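Local coordinates for cell division control protein 13 (Saccharomyces cerevisiae, PDB 4HCE) that takes part in telomere maintenance in budding yeast, where dimerization of its second OB-fold domain is required for productive binding of the partner protein Stn1, at residues B[6-11]-B[15-20]; B[32-37]-B[73-78]; B[43-48]-B[58-63]. One frame throughout, in Å; residues are numbered along the deposited sequence.

In the fold
Contact 1 and contact 3 sit side by side, their centres about 11 Å apart, because strands 16-27 and 42-47 are neighbours in one sheet of the OB fold. They touch where Leu19 CB packs on Phe46 CE2 at 3.3 Å, and both also meet the second subunit, with contact 3 the more deeply involved. Contact 2 lies across the chain's centre from both, about 25 Å from contact 1 and 21 Å from contact 3, centre to centre. Along the chain, contact 1 closes before the others open, whereas contact 3 is nested inside the loop that 32-37 and 73-78 close.

Contact 1 of 3, residues B[6-11]-B[15-20]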
loop_
_atom_site.group_PDB
_atom_site.type_symbol
_atom_site.label_atom_id
_atom_site.label_comp_id
_atom_site.label_asym_id
_atom_site.label_seq_id
_atom_site.Cartn_x
_atom_site.Cartn_y
_atom_site.Cartn_z
ATOM N N GLU B 6 -3.377 -2.506 15.320
ATOM C CA GLU B 6 -4.785 -2.267 15.076
ATOM C C GLU B 6 -5.222 -0.924 15.662
ATOM O O GLU B 6 -5.896 -0.158 14.991
ATOM C CB GLU B 6 -5.638 -3.437 15.581
ATOM C CG GLU B 6 -5.227 -4.754 14.919
ATOM C CD GLU B 6 -5.874 -5.986 15.518
ATOM O OE1 GLU B 6 -5.136 -6.904 15.968
ATOM O OE2 GLU B 6 -7.120 -6.057 15.517
ATOM N N GLN B 7 -4.801 -0.603 16.881
ATOM C CA GLN B 7 -5.147 0.714 17.445
ATOM C C GLN B 7 -4.401 1.853 16.772
ATOM O O GLN B 7 -4.991 2.890 16.489
ATOM C CB GLN B 7 -5.003 0.728 18.969
ATOM C CG GLN B 7 -6.042 -0.183 19.614
ATOM C CD GLN B 7 -7.439 0.373 19.472
ATOM O OE1 GLN B 7 -7.681 1.564 19.758
ATOM N NE2 GLN B 7 -8.371 -0.468 19.031
ATOM N N LEU B 8 -3.123 1.656 16.441
ATOM C CA LEU B 8 -2.425 2.691 15.650
ATOM C C LEU B 8 -3.111 3.032 14.339
ATOM O O LEU B 8 -3.036 4.177 13.880
ATOM C CB LEU B 8 -0.979 2.294 15.334
ATOM C CG LEU B 8 0.057 2.611 16.396
ATOM C CD1 LEU B 8 1.410 2.182 15.841
ATOM C CD2 LEU B 8 0.029 4.108 16.701
ATOM N N SER B 9 -3.726 2.028 13.703
ATOM C CA SER B 9 -4.348 2.226 12.391
ATOM C C SER B 9 -5.625 3.042 12.456
ATOM O O SER B 9 -6.189 3.392 11.425
ATOM C CB SER B 9 -4.599 0.891 11.688
ATOM O OG SER B 9 -3.369 0.172 11.640
ATOM N N LEU B 10 -6.062 3.336 13.675
ATOM C CA LEU B 10 -7.214 4.172 13.930
ATOM C C LEU B 10 -6.836 5.613 14.285
ATOM O O LEU B 10 -7.721 6.436 14.459
ATOM C CB LEU B 10 -8.056 3.539 15.046
ATOM C CG LEU B 10 -8.600 2.140 14.696
ATOM C CD1 LEU B 10 -9.291 1.525 15.910
ATOM C CD2 LEU B 10 -9.541 2.160 13.492
ATOM N N ALA B 11 -5.525 5.899 14.373
ATOM C CA ALA B 11 -4.987 7.216 14.774
ATOM C C ALA B 11 -5.391 8.331 13.817
ATOM O O ALA B 11 -5.290 8.173 12.598
ATOM C CB ALA B 11 -3.467 7.170 14.901
ATOM N N SER B 15 -1.487 12.876 14.615
ATOM C CA SER B 15 -0.828 12.028 15.607
ATOM C C SER B 15 0.635 11.830 15.283
ATOM O O SER B 15 1.004 11.605 14.126
ATOM C CB SER B 15 -1.459 10.639 15.722
ATOM O OG SER B 15 -2.831 10.707 15.958
ATOM N N VAL B 16 1.454 11.864 16.322
ATOM C CA VAL B 16 2.867 11.529 16.201
ATOM C C VAL B 16 3.172 10.368 17.162
ATOM O O VAL B 16 2.898 10.449 18.367
ATOM C CB VAL B 16 3.767 12.776 16.483
ATOM C CG1 VAL B 16 5.242 12.461 16.277
ATOM C CG2 VAL B 16 3.366 13.941 15.592
ATOM N N GLU B 17 3.757 9.306 16.628
ATOM C CA GLU B 17 4.154 8.159 17.446
ATOM C C GLU B 17 5.628 7.822 17.324
ATOM O O GLU B 17 6.220 7.895 16.235
ATOM C CB GLU B 17 3.322 6.906 17.114
ATOM C CG GLU B 17 1.829 7.035 17.425
ATOM C CD GLU B 17 1.481 7.004 18.928
ATOM O OE1 GLU B 17 2.311 6.571 19.756
ATOM O OE2 GLU B 17 0.354 7.423 19.294
ATOM N N ARG B 18 6.206 7.416 18.451
ATOM C CA ARG B 18 7.542 6.861 18.453
ATOM C C ARG B 18 7.478 5.340 18.527
ATOM O O ARG B 18 6.893 4.775 19.448
ATOM C CB ARG B 18 8.375 7.407 19.606
ATOM C CG ARG B 18 9.829 6.939 19.575
ATOM C CD ARG B 18 10.635 7.615 20.665
ATOM N NE ARG B 18 10.597 9.061 20.474
ATOM C CZ ARG B 18 10.869 9.964 21.412
ATOM N NH1 ARG B 18 11.223 9.578 22.639
ATOM N NH2 ARG B 18 10.792 11.261 21.110
ATOM N N LEU B 19 8.074 4.680 17.546
ATOM C CA LEU B 19 8.080 3.231 17.543
ATOM C C LEU B 19 9.507 2.745 17.535
ATOM O O LEU B 19 10.413 3.399 16.999
ATOM C CB LEU B 19 7.289 2.669 16.343
ATOM C CG LEU B 19 5.863 3.227 16.099
ATOM C CD1 LEU B 19 5.345 2.825 14.743
ATOM C CD2 LEU B 19 4.853 2.777 17.142
ATOM N N GLU B 20 9.699 1.582 18.136
ATOM C CA GLU B 20 10.993 0.946 18.215
ATOM C C GLU B 20 10.834 -0.522 17.844
ATOM O O GLU B 20 9.819 -1.154 18.163
ATOM C CB GLU B 20 11.631 1.133 19.603
ATOM C CG GLU B 20 13.112 0.659 19.659
ATOM C CD GLU B 20 13.279 -0.866 19.810
ATOM O OE1 GLU B 20 14.408 -1.366 19.599
ATOM O OE2 GLU B 20 12.276 -1.578 20.137
#
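Leu8, on the short N-terminal helix, reaches across to Glu17 and Leu19 on strand 16-27, dividing its two methyl groups between them. CD1 meets Leu19 CD2 at 3.7 Å, the two leucines reaching toward each other tip to tip. CD2 comes against the aliphatic part of Glu17 instead, 3.5 Å from CG. The first torsion of the glutamate, with CG anti to the carbonyl carbon and beside the backbone N (chi1 -64°), brings that methylene to the leucine methyl, and the bend at chi2 (-73°) keeps the carboxylate carbon near Leu8 CD2 as well. Glu17 and Leu19 are two residues apart on an extended strand and therefore project from the same side, which is how one leucine can reach both.

From Leu8 to Ala11 the chain makes a type I beta turn, closed by the bond from Ala11 N to Leu8 O at 3.1 Å. The turn carries Ala11 round to face the start of the second segment, where its CB lies 3.7 Å from Ser15 OG. That hydroxyl is hydrogen-bonded to Ser12 O, in the short connection between the segments, so its touch with the alanine methyl is simple packing.

The N-terminal helix and the turn after it thus fold back against the first strand of the OB-fold sheet. Trp123 of strand 120-129 touches Leu8, Ala11, Ser15 and Glu17, while Ser15, Glu17 and Leu19 pair through their backbones with strand 101-110.

No hydrogen bond or salt bridge joins the two segments, which bury a modest 185 Å² between them. Leucine methyls on Glu17 and Leu19, and an alanine methyl on a hydroxyl already bonded to Ser12 O, make a contact without directional bonds, between segments linked by just three residues.

Contact 2 of 3, residues B[32-37]-B[73-78]; sequences ASINEF and ERICEL
Helix 72-79, which follows strand 65-69 in the OB fold, is met here by the loop that joins strands 16-27 and 42-47. Ile75 carries most of the helix side of the contact and uses two branches. Its CD1 lies over one face of the Phe37 ring, 4.2 Å from the centroid and 28° off the ring normal, a CH-pi contact. The methyl is displaced toward the root of the ring, coming within 3.7 Å of Phe37 CG and also near CB. Its other branch, CG2, packs 3.7 Å from Ile34 CD1, the two isoleucine chains lying alongside and running opposite ways.

Ile34 extends CG1 anti to its own backbone N (chi1 -169°), which carries CG1, and CD1 beyond it, toward the helix, where CD1 fits against both Ile75 and Cys76. The sulfur of Cys76 lies 3.7 Å from that same CD1 and a little farther from CG1.

The loop presents these residues through a short 3-10 turn, 34-36, led in by an ST turn in which Ser33 OG accepts from Asn35 N at 2.9 Å. The bond from Phe37 N to Ile34 O brings the aromatic residue round to the same side as Ile34. Around the pair, Leu42 at the start of strand 42-47 touches both Phe37 and Ile75, Phe31 meets the Phe37 ring edge-to-face, and Val81 touches Ile34 and Cys76. Farther round the helix, Arg74 NH1 makes a salt bridge with Glu77 OE1 at 2.7 Å, and Arg74 NH2 bonds to Leu125 O.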
loop_
_atom_site.group_PDB
_atom_site.type_symbol
_atom_site.label_atom_id
_atom_site.label_comp_id
_atom_site.label_asym_id
_atom_site.label_seq_id
_atom_site.Cartn_x
_atom_site.Cartn_y
_atom_site.Cartn_z
ATOM N N ALA B 32 15.733 0.442 -9.014
ATOM C CA ALA B 32 17.085 0.757 -9.455
ATOM C C ALA B 32 17.506 2.232 -9.320
ATOM O O ALA B 32 18.695 2.512 -9.255
ATOM C CB ALA B 32 17.287 0.273 -10.883
ATOM N N SER B 33 16.553 3.164 -9.294
ATOM C CA SER B 33 16.886 4.580 -9.202
ATOM C C SER B 33 15.738 5.337 -8.571
ATOM O O SER B 33 14.655 4.793 -8.395
ATOM C CB SER B 33 17.227 5.188 -10.585
ATOM O OG SER B 33 16.078 5.763 -11.226
ATOM N N ILE B 34 15.993 6.599 -8.245
ATOM C CA ILE B 34 14.996 7.527 -7.740
ATOM C C ILE B 34 13.820 7.720 -8.704
ATOM O O ILE B 34 12.718 8.070 -8.279
ATOM C CB ILE B 34 15.647 8.904 -7.389
ATOM C CG1 ILE B 34 14.673 9.807 -6.610
ATOM C CG2 ILE B 34 16.189 9.614 -8.645
ATOM C CD1 ILE B 34 14.271 9.278 -5.241
ATOM N N ASN B 35 14.054 7.491 -9.996
ATOM C CA ASN B 35 13.022 7.706 -11.027
ATOM C C ASN B 35 11.805 6.796 -10.885
ATOM O O ASN B 35 10.722 7.135 -11.351
ATOM C CB ASN B 35 13.604 7.564 -12.437
ATOM C CG ASN B 35 14.699 8.575 -12.724
ATOM O OD1 ASN B 35 14.652 9.722 -12.266
ATOM N ND2 ASN B 35 15.707 8.145 -13.484
ATOM N N GLU B 36 11.998 5.648 -10.231
ATOM C CA GLU B 36 10.927 4.693 -9.938
ATOM C C GLU B 36 9.812 5.307 -9.111
ATOM O O GLU B 36 8.696 4.788 -9.103
ATOM C CB GLU B 36 11.480 3.509 -9.143
ATOM C CG GLU B 36 12.890 3.086 -9.533
ATOM C CD GLU B 36 12.906 2.050 -10.627
ATOM O OE1 GLU B 36 12.151 1.073 -10.499
ATOM O OE2 GLU B 36 13.668 2.205 -11.600
ATOM N N PHE B 37 10.130 6.399 -8.411
ATOM C CA PHE B 37 9.216 7.016 -7.463
ATOM C C PHE B 37 8.570 8.313 -7.942
ATOM O O PHE B 37 8.140 9.139 -7.126
ATOM C CB PHE B 37 9.901 7.158 -6.083
ATOM C CG PHE B 37 10.433 5.850 -5.574
ATOM C CD1 PHE B 37 9.557 4.877 -5.072
ATOM C CD2 PHE B 37 11.783 5.544 -5.684
ATOM C CE1 PHE B 37 10.035 3.641 -4.654
ATOM C CE2 PHE B 37 12.261 4.314 -5.269
ATOM C CZ PHE B 37 11.391 3.357 -4.753
ATOM N N GLU B 73 12.056 13.692 -3.128
ATOM C CA GLU B 73 12.903 14.631 -2.427
ATOM C C GLU B 73 13.166 14.150 -0.995
ATOM O O GLU B 73 14.293 14.209 -0.501
ATOM C CB GLU B 73 12.253 16.023 -2.424
ATOM C CG GLU B 73 12.988 17.042 -1.572
ATOM C CD GLU B 73 12.254 18.368 -1.449
ATOM O OE1 GLU B 73 12.927 19.367 -1.152
ATOM O OE2 GLU B 73 11.011 18.429 -1.640
ATOM N N ARG B 74 12.110 13.685 -0.340
ATOM C CA ARG B 74 12.235 13.132 0.994
ATOM C C ARG B 74 13.038 11.821 1.002
ATOM O O ARG B 74 13.824 11.581 1.906
ATOM C CB ARG B 74 10.847 12.963 1.629
ATOM C CG ARG B 74 10.859 12.335 3.007
ATOM C CD ARG B 74 11.639 13.191 3.997
ATOM N NE ARG B 74 11.354 12.745 5.354
ATOM C CZ ARG B 74 12.038 13.101 6.429
ATOM N NH1 ARG B 74 13.087 13.904 6.312
ATOM N NH2 ARG B 74 11.680 12.630 7.614
ATOM N N ILE B 75 12.852 10.988 -0.019
ATOM C CA ILE B 75 13.651 9.770 -0.177
ATOM C C ILE B 75 15.139 10.114 -0.270
ATOM O O ILE B 75 15.969 9.470 0.374
ATOM C CB ILE B 75 13.207 8.974 -1.424
ATOM C CG1 ILE B 75 11.799 8.386 -1.211
ATOM C CG2 ILE B 75 14.214 7.880 -1.810
ATOM C CD1 ILE B 75 11.218 7.741 -2.460
ATOM N N CYS B 76 15.460 11.127 -1.069
ATOM C CA CYS B 76 16.839 11.569 -1.269
ATOM C C CYS B 76 17.471 12.115 0.000
ATOM O O CYS B 76 18.600 11.760 0.341
ATOM C CB CYS B 76 16.924 12.595 -2.407
ATOM S SG CYS B 76 16.716 11.775 -3.998
ATOM N N GLU B 77 16.725 12.963 0.696
ATOM C CA GLU B 77 17.180 13.568 1.944
ATOM C C GLU B 77 17.641 12.507 2.940
ATOM O O GLU B 77 18.688 12.666 3.589
ATOM C CB GLU B 77 16.050 14.400 2.557
ATOM C CG GLU B 77 16.370 15.025 3.907
ATOM C CD GLU B 77 15.252 15.938 4.402
ATOM O OE1 GLU B 77 14.070 15.523 4.430
ATOM O OE2 GLU B 77 15.544 17.087 4.768
ATOM N N LEU B 78 16.852 11.435 3.042
ATOM C CA LEU B 78 17.079 10.373 4.010
ATOM C C LEU B 78 18.192 9.440 3.550
ATOM O O LEU B 78 19.087 9.088 4.334
ATOM C CB LEU B 78 15.769 9.573 4.254
ATOM C CG LEU B 78 14.633 10.297 4.982
ATOM C CD1 LEU B 78 13.326 9.518 4.901
ATOM C CD2 LEU B 78 15.001 10.572 6.444
#

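Contact 3 of 3, residues B[43-48]-B[58-63]; sequences KLYFTQ and LVPGVN
Tyr45 overlaps Leu58 and Pro60 along its length, the leucine at the root of the side chain and the proline farther out. Leu58 CD1 lies 3.8 Å from Tyr45 CB and also approaches CG and CD2. At the outer part of the ring, Pro60 CG comes within 3.8 Å of Tyr45 CE1. Both meet the ring at a slant. Tyr45 CG stands beside the backbone N (chi1 -58°), which turns the ring toward Leu58 and Pro60.

Strand 42-47 lies in the OB-fold sheet between strands 16-27 and 65-69, and segment 58-63 belongs to the connection leading from it to strand 65-69. That connection folds back over the strand it has left, covering Tyr45 and Thr47, two residues apart on one side of it. Val59 O accepts from both Val62 N and Asn63 N (2.8 Å to the latter), curling the chain tightly around Gly61, whose backbone angles would jam a side chain against the preceding carbonyl.

Beyond the curl, Thr47 OG1 donates to Asn63 O at 2.9 Å, in the carbonyl plane with a C=O...donor angle of 152°. This hydroxyl lies anti to the backbone N (chi1 -169°) and also accepts from Leu49 N, so it ties the strand end to two chain pieces. A valine in place of Thr47 would probably leave Asn63 O and Leu49 N without this shared partner and set the loop less firmly against the strand. Met120 of the second subunit packs on both Tyr45 and Leu58, and the backbone of Leu58 hydrogen-bonds to that subunit, placing this layer at the dimer interface.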
loop_
_atom_site.group_PDB
_atom_site.type_symbol
_atom_site.label_atom_id
_atom_site.label_comp_id
_atom_site.label_asym_id
_atom_site.label_seq_id
_atom_site.Cartn_x
_atom_site.Cartn_y
_atom_site.Cartn_z
ATOM N N LYS B 43 7.363 2.523 0.509
ATOM C CA LYS B 43 6.740 2.147 1.772
ATOM C C LYS B 43 7.682 1.256 2.569
ATOM O O LYS B 43 8.374 0.388 1.994
ATOM C CB LYS B 43 5.423 1.403 1.529
ATOM C CG LYS B 43 4.354 2.263 0.864
ATOM C CD LYS B 43 3.325 1.410 0.143
ATOM C CE LYS B 43 2.936 2.027 -1.194
ATOM N NZ LYS B 43 1.569 2.649 -1.219
ATOM N N LEU B 44 7.732 1.489 3.882
ATOM C CA LEU B 44 8.504 0.614 4.781
ATOM C C LEU B 44 7.584 -0.122 5.732
ATOM O O LEU B 44 6.544 0.411 6.123
ATOM C CB LEU B 44 9.539 1.410 5.567
ATOM C CG LEU B 44 10.474 2.305 4.745
ATOM C CD1 LEU B 44 11.376 3.047 5.723
ATOM C CD2 LEU B 44 11.301 1.532 3.734
ATOM N N TYR B 45 7.958 -1.337 6.104
ATOM C CA TYR B 45 7.204 -2.093 7.088
ATOM C C TYR B 45 7.988 -2.224 8.362
ATOM O O TYR B 45 9.127 -2.708 8.369
ATOM C CB TYR B 45 6.769 -3.467 6.544
ATOM C CG TYR B 45 5.949 -3.265 5.317
ATOM C CD1 TYR B 45 4.707 -2.655 5.411
ATOM C CD2 TYR B 45 6.445 -3.573 4.048
ATOM C CE1 TYR B 45 3.947 -2.395 4.303
ATOM C CE2 TYR B 45 5.689 -3.310 2.912
ATOM C CZ TYR B 45 4.444 -2.712 3.055
ATOM O OH TYR B 45 3.660 -2.460 1.954
ATOM N N PHE B 46 7.318 -1.839 9.438
ATOM C CA PHE B 46 7.897 -1.760 10.750
ATOM C C PHE B 46 7.093 -2.561 11.761
ATOM O O PHE B 46 5.862 -2.532 11.761
ATOM C CB PHE B 46 7.980 -0.301 11.167
ATOM C CG PHE B 46 8.632 -0.091 12.492
ATOM C CD1 PHE B 46 9.982 0.223 12.587
ATOM C CD2 PHE B 46 7.884 -0.184 13.636
ATOM C CE1 PHE B 46 10.571 0.405 13.831
ATOM C CE2 PHE B 46 8.457 -0.002 14.858
ATOM C CZ PHE B 46 9.796 0.301 14.961
ATOM N N THR B 47 7.807 -3.301 12.602
ATOM C CA THR B 47 7.203 -4.072 13.694
ATOM C C THR B 47 8.211 -4.364 14.824
ATOM O O THR B 47 9.419 -4.496 14.575
ATOM C CB THR B 47 6.573 -5.409 13.227
ATOM O OG1 THR B 47 5.789 -5.962 14.304
ATOM C CG2 THR B 47 7.639 -6.424 12.802
ATOM N N GLN B 48 7.701 -4.466 16.054
ATOM C CA GLN B 48 8.486 -4.994 17.180
ATOM C C GLN B 48 7.962 -6.387 17.603
ATOM O O GLN B 48 8.392 -6.950 18.611
ATOM C CB GLN B 48 8.436 -4.025 18.353
ATOM C CG GLN B 48 7.036 -3.868 18.941
ATOM C CD GLN B 48 6.981 -2.986 20.188
ATOM O OE1 GLN B 48 5.891 -2.758 20.735
ATOM N NE2 GLN B 48 8.134 -2.507 20.659
ATOM N N LEU B 58 3.494 -10.642 6.701
ATOM C CA LEU B 58 3.188 -9.290 7.121
ATOM C C LEU B 58 1.741 -8.979 6.799
ATOM O O LEU B 58 1.243 -9.338 5.720
ATOM C CB LEU B 58 4.099 -8.291 6.404
ATOM C CG LEU B 58 5.595 -8.332 6.705
ATOM C CD1 LEU B 58 6.297 -7.174 6.005
ATOM C CD2 LEU B 58 5.784 -8.268 8.210
ATOM N N VAL B 59 1.066 -8.326 7.730
ATOM C CA VAL B 59 -0.232 -7.738 7.446
ATOM C C VAL B 59 -0.287 -6.342 8.073
ATOM O O VAL B 59 -0.468 -6.197 9.284
ATOM C CB VAL B 59 -1.432 -8.731 7.704
ATOM C CG1 VAL B 59 -1.161 -9.722 8.824
ATOM C CG2 VAL B 59 -2.772 -8.042 7.866
ATOM N N PRO B 60 -0.005 -5.309 7.247
ATOM C CA PRO B 60 -0.015 -3.890 7.635
ATOM C C PRO B 60 -1.314 -3.523 8.320
ATOM O O PRO B 60 -2.398 -3.834 7.815
ATOM C CB PRO B 60 0.075 -3.150 6.302
ATOM C CG PRO B 60 0.748 -4.112 5.368
ATOM C CD PRO B 60 0.442 -5.504 5.850
ATOM N N GLY B 61 -1.212 -2.897 9.487
ATOM C CA GLY B 61 -2.406 -2.541 10.226
ATOM C C GLY B 61 -2.833 -3.570 11.241
ATOM O O GLY B 61 -3.701 -3.286 12.058
ATOM N N VAL B 62 -2.272 -4.776 11.188
ATOM C CA VAL B 62 -2.519 -5.737 12.265
ATOM C C VAL B 62 -1.233 -6.260 12.892
ATOM O O VAL B 62 -1.172 -6.490 14.084
ATOM C CB VAL B 62 -3.556 -6.853 11.882
ATOM C CG1 VAL B 62 -4.065 -6.706 10.469
ATOM C CG2 VAL B 62 -3.074 -8.270 12.179
ATOM N N ASN B 63 -0.189 -6.330 12.083
ATOM C CA ASN B 63 1.028 -7.068 12.368
ATOM C C ASN B 63 2.227 -6.163 12.460
ATOM O O ASN B 63 3.252 -6.520 13.016
ATOM C CB ASN B 63 1.326 -7.914 11.127
ATOM C CG ASN B 63 1.782 -9.248 11.495
ATOM O OD1 ASN B 63 1.761 -9.571 12.675
ATOM N ND2 ASN B 63 2.173 -10.034 10.545
#